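Local coordinates for fumarase E (Shigella flexneri 2a str. 2457T, PDB 3C8G), which probably catalyses the one-way addition of water to fumarate, giving malate, as a homodimeric member of the MtlR/FumE family, at residues I119-I125 with A158-A162; Q96-Y100 with I114-F118. All coordinates share one frame; numbering follows the deposited sequence.

How the interactions relate
The two contacts follow one another along the chain: interaction 2 pairs residues 96-100 with 114-118, and interaction 1 then joins 119-125 to 158-162. Helix 113-120 serves both, its residues 114-118 facing helix 85-103 and its end at Ile119 meeting helix 158-166. The centres lie about 12 Å apart, and the two touch directly, with Leu159 CD1 3.9 Å from Phe118 CE1. Helix 85-103 also reaches both sites, since Phe94 meets the Phe118 ring and packs on Ala162. Together the contacts join two helices close in sequence and the distant helix 158-166, interaction 1 about 9 Å and interaction 2 about 11 Å from the centre of this all-helical chain.

Interaction 1 of 2, residues I119-I125 with A158-A162; sequences ISNVNSI and ALTLA
With CG1 of Ile125 turned beside its own backbone N (chi1 -71°) and its chain then extended, the side chain reaches helix 158-166 between Ala158 and Ala162. CD1 of Ile125 lies 4.1 Å from CB of Ala158, and CG1 of Ile125 sits 3.9 Å from CB of Ala162, one helical turn further on. Ala158 O, which accepts the N-H of Ala162, is also touched by Ile125 CG1, a van der Waals contact. Ser124 holds OG between its backbone N and carbonyl carbon (chi1 60°), which lays that atom against Ala162: OG of Ser124 is 3.4 Å from CB of Ala162, while its hydrogen bond is made elsewhere. Val122 adds CG1, 3.9 Å from the same Ala162 CB, so three side chains gather round one methyl. At the other end Ile119 and Leu159 meet nearly at right angles, through Ile119 CG2 and Leu159 CD1. The turn between helices 113-120 and 123-126 thus packs on one side of helix 158-166. Val122 is the N-cap residue of helix 123-126, and Asp90 of helix 85-103 accepts the N-H groups of Asn123 and Ser124; Phe94 from that helix touches Ala162, and Phe25 of helix 22-25 touches Leu159.

Interaction 2 of 2, residues Q96-Y100 with I114-F118; sequences QYWHY and ITWDF
An antiparallel pairing of helices 85-103 and 113-120 is bridged here by Tyr97, whose ring reaches across to Phe118 and Thr115. The axes of the two short segments run at 163° and approach to 12.0 Å. Tyr97 sends CG anti to its backbone N (chi1 -161°), which carries the ring out toward the partner helix. Its CD1 stands over the centre of one face of the Phe118 ring, 3.5 Å above the plane. The ring centroids of Tyr97 and Phe118 are 4.7 Å apart and the planes are inclined by 40°, so the pair is neither a parallel stack nor a T-shaped one. The phenol end continues past Phe118 to the carbons of Thr115, with Tyr97 OH 3.3 Å from Thr115 CB, and to Ile114, whose CG2 is 4.0 Å from the same Tyr97 OH. Tyr100, three residues after Tyr97, meets the other branch of Ile114, its CE1 4.0 Å from Ile114 CD1. Phe94 packs edge-to-face with Phe118, and Leu22 touches both Tyr97 and Thr115. Thr115 OG1 donates to the carbonyl of Phe110, and CB and CG2 are the atoms that meet the phenol; cohesion across the two segments rests on aromatic and aliphatic surfaces.

Interaction 1 of 2, residues I119-I125 with A158-A162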
loop_
_atom_site.group_PDB
_atom_site.type_symbol
_atom_site.label_atom_id
_atom_site.label_comp_id
_atom_site.label_asym_id
_atom_site.label_seq_id
_atom_site.Cartn_x
_atom_site.Cartn_y
_atom_site.Cartn_z
ATOM N N ILE B 119 -21.368 -7.085 -18.227
ATOM C CA ILE B 119 -20.695 -6.651 -19.449
ATOM C C ILE B 119 -21.165 -5.303 -20.005
ATOM O O ILE B 119 -20.438 -4.673 -20.746
ATOM C CB ILE B 119 -20.654 -7.693 -20.539
ATOM C CG1 ILE B 119 -22.013 -7.842 -21.201
ATOM C CG2 ILE B 119 -20.002 -9.034 -20.016
ATOM C CD1 ILE B 119 -22.071 -9.043 -22.095
ATOM N N SER B 120 -22.351 -4.853 -19.602
ATOM C CA SER B 120 -22.866 -3.528 -19.963
ATOM C C SER B 120 -22.127 -2.378 -19.273
ATOM O O SER B 120 -22.154 -1.253 -19.744
ATOM C CB SER B 120 -24.358 -3.434 -19.643
ATOM O OG SER B 120 -24.966 -4.681 -19.934
ATOM N N ASN B 121 -21.459 -2.664 -18.169
ATOM C CA ASN B 121 -20.651 -1.656 -17.496
ATOM C C ASN B 121 -19.148 -1.863 -17.636
ATOM O O ASN B 121 -18.388 -1.312 -16.840
ATOM C CB ASN B 121 -20.997 -1.645 -16.017
ATOM C CG ASN B 121 -22.417 -1.246 -15.779
ATOM O OD1 ASN B 121 -22.909 -0.276 -16.368
ATOM N ND2 ASN B 121 -23.109 -2.009 -14.940
ATOM N N VAL B 122 -18.730 -2.678 -18.617
ATOM C CA VAL B 122 -17.316 -2.799 -18.960
ATOM C C VAL B 122 -17.100 -1.905 -20.167
ATOM O O VAL B 122 -17.681 -2.161 -21.246
ATOM C CB VAL B 122 -16.932 -4.259 -19.269
ATOM C CG1 VAL B 122 -15.541 -4.369 -19.954
ATOM C CG2 VAL B 122 -17.032 -5.153 -18.015
ATOM N N ASN B 123 -16.296 -0.856 -19.986
ATOM C CA ASN B 123 -16.129 0.210 -20.985
ATOM C C ASN B 123 -15.390 -0.263 -22.227
ATOM O O ASN B 123 -15.639 0.214 -23.335
ATOM C CB ASN B 123 -15.336 1.385 -20.423
ATOM C CG ASN B 123 -16.099 2.181 -19.410
ATOM O OD1 ASN B 123 -17.000 2.940 -19.750
ATOM N ND2 ASN B 123 -15.718 2.047 -18.158
ATOM N N SER B 124 -14.454 -1.184 -22.041
ATOM C CA SER B 124 -13.702 -1.700 -23.179
ATOM C C SER B 124 -14.584 -2.569 -24.066
ATOM O O SER B 124 -14.287 -2.773 -25.235
ATOM C CB SER B 124 -12.437 -2.429 -22.735
ATOM O OG SER B 124 -12.755 -3.516 -21.897
ATOM N N ILE B 125 -15.697 -3.038 -23.523
ATOM C CA ILE B 125 -16.700 -3.718 -24.340
ATOM C C ILE B 125 -17.670 -2.705 -24.965
ATOM O O ILE B 125 -17.883 -2.696 -26.165
ATOM C CB ILE B 125 -17.458 -4.784 -23.508
ATOM C CG1 ILE B 125 -16.538 -5.946 -23.207
ATOM C CG2 ILE B 125 -18.676 -5.270 -24.225
ATOM C CD1 ILE B 125 -17.130 -6.876 -22.216
ATOM N N ALA B 158 -16.088 -11.227 -26.080
ATOM C CA ALA B 158 -16.086 -9.865 -25.599
ATOM C C ALA B 158 -15.353 -9.757 -24.259
ATOM O O ALA B 158 -14.647 -8.772 -23.994
ATOM C CB ALA B 158 -17.514 -9.369 -25.457
ATOM N N LEU B 159 -15.548 -10.762 -23.408
ATOM C CA LEU B 159 -14.896 -10.812 -22.116
ATOM C C LEU B 159 -13.419 -10.967 -22.379
ATOM O O LEU B 159 -12.605 -10.371 -21.674
ATOM C CB LEU B 159 -15.408 -11.989 -21.319
ATOM C CG LEU B 159 -16.312 -11.736 -20.122
ATOM C CD1 LEU B 159 -16.962 -10.370 -20.131
ATOM C CD2 LEU B 159 -17.333 -12.856 -20.010
ATOM N N THR B 160 -13.084 -11.719 -23.435
ATOM C CA THR B 160 -11.690 -11.919 -23.791
ATOM C C THR B 160 -11.104 -10.633 -24.339
ATOM O O THR B 160 -10.058 -10.175 -23.869
ATOM C CB THR B 160 -11.509 -13.066 -24.741
ATOM O OG1 THR B 160 -11.961 -14.242 -24.076
ATOM C CG2 THR B 160 -10.063 -13.229 -25.093
ATOM N N LEU B 161 -11.790 -10.018 -25.292
ATOM C CA LEU B 161 -11.383 -8.683 -25.766
ATOM C C LEU B 161 -11.111 -7.739 -24.589
ATOM O O LEU B 161 -10.104 -7.013 -24.590
ATOM C CB LEU B 161 -12.431 -8.108 -26.730
ATOM C CG LEU B 161 -12.223 -6.877 -27.643
ATOM C CD1 LEU B 161 -12.650 -5.553 -26.943
ATOM C CD2 LEU B 161 -10.804 -6.798 -28.246
ATOM N N ALA B 162 -11.976 -7.777 -23.574
ATOM C CA ALA B 162 -11.856 -6.846 -22.432
ATOM C C ALA B 162 -10.592 -7.054 -21.585
ATOM O O ALA B 162 -9.975 -6.077 -21.157
ATOM C CB ALA B 162 -13.087 -6.885 -21.548
#

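Interaction 2 of 2, residues Q96-Y100 with I114-F118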
loop_
_atom_site.group_PDB
_atom_site.type_symbol
_atom_site.label_atom_id
_atom_site.label_comp_id
_atom_site.label_asym_id
_atom_site.label_seq_id
_atom_site.Cartn_x
_atom_site.Cartn_y
_atom_site.Cartn_z
ATOM N N GLN B 96 -14.735 -7.126 -8.537
ATOM C CA GLN B 96 -15.990 -7.253 -7.828
ATOM C C GLN B 96 -16.811 -8.479 -8.253
ATOM O O GLN B 96 -17.341 -9.192 -7.396
ATOM C CB GLN B 96 -16.796 -5.988 -8.000
ATOM C CG GLN B 96 -16.027 -4.729 -7.608
ATOM C CD GLN B 96 -16.925 -3.515 -7.644
ATOM O OE1 GLN B 96 -17.771 -3.384 -8.541
ATOM N NE2 GLN B 96 -16.771 -2.627 -6.657
ATOM N N TYR B 97 -16.878 -8.745 -9.556
ATOM C CA TYR B 97 -17.575 -9.927 -10.082
ATOM C C TYR B 97 -16.904 -11.287 -9.761
ATOM O O TYR B 97 -17.600 -12.269 -9.477
ATOM C CB TYR B 97 -17.848 -9.770 -11.587
ATOM C CG TYR B 97 -18.934 -10.682 -12.130
ATOM C CD1 TYR B 97 -18.947 -11.051 -13.478
ATOM C CD2 TYR B 97 -19.934 -11.190 -11.300
ATOM C CE1 TYR B 97 -19.928 -11.902 -13.984
ATOM C CE2 TYR B 97 -20.927 -12.020 -11.792
ATOM C CZ TYR B 97 -20.926 -12.381 -13.140
ATOM O OH TYR B 97 -21.920 -13.213 -13.642
ATOM N N TRP B 98 -15.573 -11.355 -9.800
ATOM C CA TRP B 98 -14.883 -12.588 -9.384
ATOM C C TRP B 98 -15.192 -12.867 -7.912
ATOM O O TRP B 98 -15.486 -14.010 -7.533
ATOM C CB TRP B 98 -13.366 -12.554 -9.652
ATOM C CG TRP B 98 -12.610 -13.585 -8.830
ATOM C CD1 TRP B 98 -11.689 -13.332 -7.856
ATOM C CD2 TRP B 98 -12.753 -15.024 -8.885
ATOM N NE1 TRP B 98 -11.247 -14.512 -7.295
ATOM C CE2 TRP B 98 -11.878 -15.568 -7.903
ATOM C CE3 TRP B 98 -13.518 -15.902 -9.670
ATOM C CZ2 TRP B 98 -11.744 -16.949 -7.688
ATOM C CZ3 TRP B 98 -13.395 -17.291 -9.452
ATOM C CH2 TRP B 98 -12.513 -17.795 -8.465
ATOM N N HIS B 99 -15.158 -11.812 -7.100
ATOM C CA HIS B 99 -15.463 -11.912 -5.671
ATOM C C HIS B 99 -16.867 -12.449 -5.451
ATOM O O HIS B 99 -17.065 -13.365 -4.653
ATOM C CB HIS B 99 -15.407 -10.544 -5.028
ATOM C CG HIS B 99 -14.040 -10.106 -4.626
ATOM N ND1 HIS B 99 -13.297 -10.770 -3.669
ATOM C CD2 HIS B 99 -13.304 -9.035 -5.006
ATOM C CE1 HIS B 99 -12.156 -10.130 -3.489
ATOM N NE2 HIS B 99 -12.133 -9.080 -4.294
ATOM N N TYR B 100 -17.843 -11.847 -6.129
ATOM C CA TYR B 100 -19.189 -12.369 -6.117
ATOM C C TYR B 100 -19.238 -13.854 -6.543
ATOM O O TYR B 100 -19.909 -14.654 -5.903
ATOM C CB TYR B 100 -20.088 -11.535 -7.027
ATOM C CG TYR B 100 -21.510 -12.013 -6.995
ATOM C CD1 TYR B 100 -21.944 -13.056 -7.830
ATOM C CD2 TYR B 100 -22.422 -11.448 -6.112
ATOM C CE1 TYR B 100 -23.256 -13.519 -7.778
ATOM C CE2 TYR B 100 -23.734 -11.899 -6.045
ATOM C CZ TYR B 100 -24.139 -12.936 -6.876
ATOM O OH TYR B 100 -25.444 -13.364 -6.802
ATOM N N ILE B 114 -27.300 -11.650 -15.097
ATOM C CA ILE B 114 -26.332 -11.010 -14.217
ATOM C C ILE B 114 -25.022 -10.732 -14.960
ATOM O O ILE B 114 -24.437 -9.677 -14.777
ATOM C CB ILE B 114 -26.175 -11.781 -12.895
ATOM C CG1 ILE B 114 -25.116 -11.157 -12.009
ATOM C CG2 ILE B 114 -25.863 -13.284 -13.176
ATOM C CD1 ILE B 114 -25.288 -11.485 -10.545
ATOM N N THR B 115 -24.570 -11.640 -15.825
ATOM C CA THR B 115 -23.289 -11.399 -16.482
ATOM C C THR B 115 -23.435 -10.392 -17.653
ATOM O O THR B 115 -22.488 -9.655 -18.017
ATOM C CB THR B 115 -22.507 -12.698 -16.876
ATOM O OG1 THR B 115 -22.409 -12.791 -18.292
ATOM C CG2 THR B 115 -23.144 -13.944 -16.325
ATOM N N TRP B 116 -24.640 -10.331 -18.210
ATOM C CA TRP B 116 -24.946 -9.316 -19.201
ATOM C C TRP B 116 -24.896 -7.951 -18.486
ATOM O O TRP B 116 -24.283 -7.000 -18.980
ATOM C CB TRP B 116 -26.301 -9.570 -19.911
ATOM C CG TRP B 116 -26.696 -8.387 -20.740
ATOM C CD1 TRP B 116 -27.565 -7.372 -20.389
ATOM C CD2 TRP B 116 -26.158 -8.030 -22.012
ATOM N NE1 TRP B 116 -27.615 -6.433 -21.384
ATOM C CE2 TRP B 116 -26.765 -6.809 -22.394
ATOM C CE3 TRP B 116 -25.230 -8.631 -22.878
ATOM C CZ2 TRP B 116 -26.473 -6.181 -23.611
ATOM C CZ3 TRP B 116 -24.929 -8.003 -24.076
ATOM C CH2 TRP B 116 -25.552 -6.791 -24.434
ATOM N N ASP B 117 -25.507 -7.863 -17.310
ATOM C CA ASP B 117 -25.416 -6.616 -16.527
ATOM C C ASP B 117 -23.980 -6.203 -16.304
ATOM O O ASP B 117 -23.638 -5.012 -16.414
ATOM C CB ASP B 117 -26.132 -6.736 -15.194
ATOM C CG ASP B 117 -27.635 -6.699 -15.351
ATOM O OD1 ASP B 117 -28.143 -6.525 -16.500
ATOM O OD2 ASP B 117 -28.324 -6.844 -14.318
ATOM N N PHE B 118 -23.134 -7.189 -16.030
ATOM C CA PHE B 118 -21.746 -6.903 -15.798
ATOM C C PHE B 118 -21.115 -6.404 -17.095
ATOM O O PHE B 118 -20.432 -5.360 -17.075
ATOM C CB PHE B 118 -21.064 -8.128 -15.210
ATOM C CG PHE B 118 -19.582 -8.168 -15.390
ATOM C CD1 PHE B 118 -19.025 -8.947 -16.386
ATOM C CD2 PHE B 118 -18.744 -7.485 -14.518
ATOM C CE1 PHE B 118 -17.647 -9.025 -16.538
ATOM C CE2 PHE B 118 -17.363 -7.540 -14.651
ATOM C CZ PHE B 118 -16.810 -8.301 -15.675
#